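Local coordinates for protein probable threonyl-tRNA synthetase 1 (Aeropyrum pernix, PDB 3A32) that probably catalyses the ATP-dependent attachment of threonine to tRNA(Thr) as a homodimeric, zinc-binding class II aminoacyl-tRNA synthetase that lacks a cis-editing domain, at residues Gly366-Gly378 against Gln459-Leu471. Sequence-based numbering, arbitrary orientation.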
# COMPACT_ATOMS: atom_id res chain seq x y z
N GLY A 366 26.31 -3.24 0.18
CA GLY A 366 26.16 -1.81 0.44
C GLY A 366 24.91 -1.24 -0.24
O GLY A 366 24.18 -0.42 0.35
N LEU A 367 24.70 -1.62 -1.49
CA LEU A 367 23.42 -1.22 -2.24
C LEU A 367 22.14 -1.75 -1.57
O LEU A 367 21.15 -1.02 -1.48
CB LEU A 367 23.48 -1.70 -3.68
CG LEU A 367 24.59 -0.94 -4.44
CD1 LEU A 367 24.79 -1.65 -5.76
CD2 LEU A 367 24.23 0.52 -4.63
N LEU A 368 22.17 -3.00 -1.10
CA LEU A 368 21.07 -3.55 -0.31
C LEU A 368 20.81 -2.73 0.93
O LEU A 368 19.70 -2.42 1.21
CB LEU A 368 21.29 -5.02 0.07
CG LEU A 368 21.12 -6.04 -1.07
CD1 LEU A 368 21.91 -7.32 -0.80
CD2 LEU A 368 19.64 -6.36 -1.25
N ASP A 369 21.86 -2.33 1.65
CA ASP A 369 21.71 -1.50 2.85
C ASP A 369 21.14 -0.10 2.55
O ASP A 369 20.49 0.50 3.42
CB ASP A 369 23.03 -1.36 3.60
CG ASP A 369 23.50 -2.66 4.25
OD1 ASP A 369 22.74 -3.67 4.31
OD2 ASP A 369 24.65 -2.66 4.73
N LYS A 370 21.40 0.44 1.36
CA LYS A 370 20.72 1.70 0.94
C LYS A 370 19.24 1.52 0.53
O LYS A 370 18.53 2.49 0.26
CB LYS A 370 21.54 2.42 -0.13
CG LYS A 370 22.87 2.97 0.46
CD LYS A 370 23.40 4.11 -0.35
CE LYS A 370 24.74 4.55 0.15
NZ LYS A 370 24.56 5.43 1.32
N GLY A 371 18.79 0.25 0.47
CA GLY A 371 17.39 -0.03 0.20
C GLY A 371 17.09 -0.40 -1.25
O GLY A 371 15.93 -0.37 -1.66
N PHE A 372 18.13 -0.75 -2.02
CA PHE A 372 17.98 -1.05 -3.45
C PHE A 372 17.69 -2.50 -3.69
O PHE A 372 17.98 -3.38 -2.83
CB PHE A 372 19.26 -0.68 -4.23
CG PHE A 372 19.54 0.81 -4.27
CD1 PHE A 372 18.66 1.67 -4.95
CD2 PHE A 372 20.68 1.33 -3.68
CE1 PHE A 372 18.91 3.03 -5.03
CE2 PHE A 372 20.94 2.70 -3.73
CZ PHE A 372 20.02 3.55 -4.40
N ARG A 373 17.15 -2.79 -4.89
CA ARG A 373 16.96 -4.19 -5.32
C ARG A 373 18.16 -4.66 -6.17
O ARG A 373 18.43 -4.12 -7.27
CB ARG A 373 15.62 -4.36 -6.03
CG ARG A 373 14.39 -4.21 -5.04
CD ARG A 373 13.05 -4.43 -5.70
NE ARG A 373 12.77 -3.50 -6.78
CZ ARG A 373 12.26 -2.27 -6.63
NH1 ARG A 373 11.97 -1.82 -5.41
NH2 ARG A 373 12.02 -1.51 -7.71
N VAL A 374 18.87 -5.68 -5.65
CA VAL A 374 20.19 -6.07 -6.14
C VAL A 374 20.19 -7.57 -6.56
O VAL A 374 19.57 -8.42 -5.89
CB VAL A 374 21.32 -5.77 -5.06
CG1 VAL A 374 22.76 -6.02 -5.64
CG2 VAL A 374 21.23 -4.33 -4.57
N ALA A 375 20.83 -7.89 -7.68
CA ALA A 375 21.13 -9.27 -8.03
C ALA A 375 22.62 -9.37 -8.40
O ALA A 375 23.12 -8.58 -9.20
CB ALA A 375 20.24 -9.71 -9.20
N VAL A 376 23.34 -10.31 -7.77
CA VAL A 376 24.76 -10.57 -8.11
C VAL A 376 24.79 -11.75 -9.04
O VAL A 376 24.08 -12.72 -8.82
CB VAL A 376 25.57 -10.93 -6.88
CG1 VAL A 376 27.04 -11.30 -7.29
CG2 VAL A 376 25.58 -9.78 -5.93
N LYS A 377 25.58 -11.63 -10.10
CA LYS A 377 25.80 -12.74 -11.02
C LYS A 377 27.32 -13.07 -11.06
O LYS A 377 28.13 -12.20 -11.26
CB LYS A 377 25.26 -12.39 -12.42
CG LYS A 377 25.48 -13.42 -13.55
CD LYS A 377 24.87 -14.82 -13.22
CE LYS A 377 25.29 -15.81 -14.30
NZ LYS A 377 24.51 -17.09 -14.24
N GLY A 378 27.68 -14.32 -10.79
CA GLY A 378 29.04 -14.81 -10.95
C GLY A 378 29.26 -15.17 -12.40
O GLY A 378 28.61 -16.04 -12.94
N GLN A 459 9.39 11.39 -2.01
CA GLN A 459 10.31 10.31 -1.62
C GLN A 459 10.26 9.32 -2.76
O GLN A 459 9.18 9.01 -3.27
CB GLN A 459 9.83 9.69 -0.26
CG GLN A 459 9.42 10.77 0.86
CD GLN A 459 8.93 10.18 2.21
OE1 GLN A 459 7.78 9.67 2.34
NE2 GLN A 459 9.82 10.24 3.23
N ALA A 460 11.42 8.87 -3.24
CA ALA A 460 11.44 7.66 -4.05
C ALA A 460 11.44 6.42 -3.11
O ALA A 460 12.18 6.39 -2.14
CB ALA A 460 12.63 7.63 -5.00
N PRO A 461 10.57 5.44 -3.38
CA PRO A 461 10.54 4.17 -2.63
C PRO A 461 11.74 3.27 -2.79
O PRO A 461 12.09 2.90 -3.90
CB PRO A 461 9.32 3.41 -3.22
CG PRO A 461 8.53 4.42 -3.92
CD PRO A 461 9.52 5.49 -4.42
N ARG A 462 12.31 2.90 -1.66
CA ARG A 462 13.34 1.92 -1.59
C ARG A 462 12.74 0.71 -0.90
O ARG A 462 12.47 0.73 0.31
CB ARG A 462 14.56 2.42 -0.77
CG ARG A 462 15.16 3.75 -1.30
CD ARG A 462 16.14 3.41 -2.39
NE ARG A 462 16.73 4.59 -2.97
CZ ARG A 462 17.79 5.24 -2.50
NH1 ARG A 462 18.40 4.84 -1.38
NH2 ARG A 462 18.25 6.30 -3.16
N ILE A 463 12.52 -0.32 -1.69
CA ILE A 463 12.03 -1.56 -1.16
C ILE A 463 13.07 -2.62 -1.62
O ILE A 463 13.00 -3.06 -2.79
CB ILE A 463 10.66 -1.88 -1.71
CG1 ILE A 463 9.73 -0.65 -1.48
CG2 ILE A 463 10.18 -3.24 -1.04
CD1 ILE A 463 8.40 -0.76 -2.14
N PRO A 464 14.06 -2.93 -0.72
CA PRO A 464 15.23 -3.78 -1.05
C PRO A 464 14.85 -5.21 -1.23
O PRO A 464 13.86 -5.70 -0.65
CB PRO A 464 16.16 -3.66 0.17
CG PRO A 464 15.33 -3.08 1.30
CD PRO A 464 14.12 -2.37 0.65
N ALA A 465 15.64 -5.87 -2.04
CA ALA A 465 15.52 -7.31 -2.21
C ALA A 465 16.82 -7.81 -2.81
O ALA A 465 17.44 -7.11 -3.62
CB ALA A 465 14.30 -7.69 -3.11
N ASP A 466 17.22 -9.00 -2.39
CA ASP A 466 18.27 -9.74 -3.04
C ASP A 466 17.64 -10.71 -4.04
O ASP A 466 17.04 -11.72 -3.66
CB ASP A 466 19.15 -10.47 -2.01
CG ASP A 466 20.39 -11.10 -2.64
OD1 ASP A 466 20.50 -11.24 -3.87
OD2 ASP A 466 21.26 -11.54 -1.89
N PHE A 467 17.77 -10.38 -5.33
CA PHE A 467 17.22 -11.23 -6.38
C PHE A 467 18.29 -12.02 -7.17
O PHE A 467 18.05 -12.44 -8.33
CB PHE A 467 16.38 -10.39 -7.34
CG PHE A 467 15.03 -9.97 -6.79
CD1 PHE A 467 14.33 -10.78 -5.87
CD2 PHE A 467 14.43 -8.79 -7.24
CE1 PHE A 467 13.04 -10.40 -5.39
CE2 PHE A 467 13.14 -8.41 -6.81
CZ PHE A 467 12.46 -9.22 -5.86
N SER A 468 19.45 -12.25 -6.53
CA SER A 468 20.54 -12.99 -7.14
C SER A 468 20.06 -14.29 -7.76
O SER A 468 20.52 -14.62 -8.83
CB SER A 468 21.66 -13.30 -6.15
OG SER A 468 22.13 -12.12 -5.55
N PHE A 469 19.11 -14.99 -7.12
CA PHE A 469 18.65 -16.31 -7.60
C PHE A 469 18.08 -16.30 -9.01
O PHE A 469 18.04 -17.36 -9.67
CB PHE A 469 17.62 -16.93 -6.62
CG PHE A 469 16.35 -16.15 -6.48
CD1 PHE A 469 15.25 -16.37 -7.36
CD2 PHE A 469 16.20 -15.24 -5.44
CE1 PHE A 469 14.04 -15.67 -7.19
CE2 PHE A 469 14.97 -14.50 -5.28
CZ PHE A 469 13.92 -14.71 -6.14
N MET A 470 17.67 -15.09 -9.46
CA MET A 470 17.06 -14.87 -10.77
C MET A 470 18.09 -14.79 -11.89
O MET A 470 17.72 -14.87 -13.07
CB MET A 470 16.28 -13.55 -10.79
CG MET A 470 15.07 -13.49 -9.86
SD MET A 470 14.09 -11.96 -10.14
CE MET A 470 12.79 -12.27 -8.92
N LEU A 471 19.37 -14.60 -11.57
CA LEU A 471 20.34 -14.32 -12.63
C LEU A 471 21.11 -15.56 -13.15
O LEU A 471 21.41 -16.43 -12.34
CB LEU A 471 21.26 -13.17 -12.20
CG LEU A 471 20.93 -11.80 -12.81
CD1 LEU A 471 19.48 -11.55 -13.15
CD2 LEU A 471 21.51 -10.62 -12.10
O HOH W 1 14.47 -0.15 -3.91
O HOH W 2 11.15 0.91 -5.57
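R462 reaches across to the turn between helix 353-369 and strand 373-380. Its CB lies 3.2 Å from G371 O. CG and CD pass alongside K370 O, and CD also nears F372 CE1. The chain bends at chi2 (-85°), which lays the guanidinium against the F372 ring. R462 NE sits 3.4 Å from F372 CE1, and F372 CZ stands over the centre of one guanidinium face, with the two planes 33° apart. R462 NH1 donates in the guanidinium plane to K370 O at 2.9 Å. NH2 forms a salt bridge with E450 of helix 435-457. A leucine in its place would probably leave K370 O without this donor and E450 without its charged mate. G371, with positive phi, follows the helix in a Schellman motif. A CB there would jam against the carbonyl O of K370, and would also clash with R462 CB. G371 O accepts a hydrogen bond from a water, which accepts one from I463 N.

Beyond the turn, the C-terminal tail adds a short parallel edge strand to the anticodon-binding domain sheet. V374 N donates to A465 O at 2.9 Å, and F467 N to V374 O at 2.7 Å. D466 OD1 accepts from S468 N, forming an Asx turn, and also from S468 OG. S468 OG in turn accepts an almost straight bond (175°) from V376 N. A375 CB meets the C-terminal residue at L471 CD2. Two backbone bonds and the S468 hydroxyl thus hold the tail alongside strand 373-380. Stacking, hydrogen bond and charge pair together fix the R462 guanidinium, tying the tail to the turn and to helix 435-457.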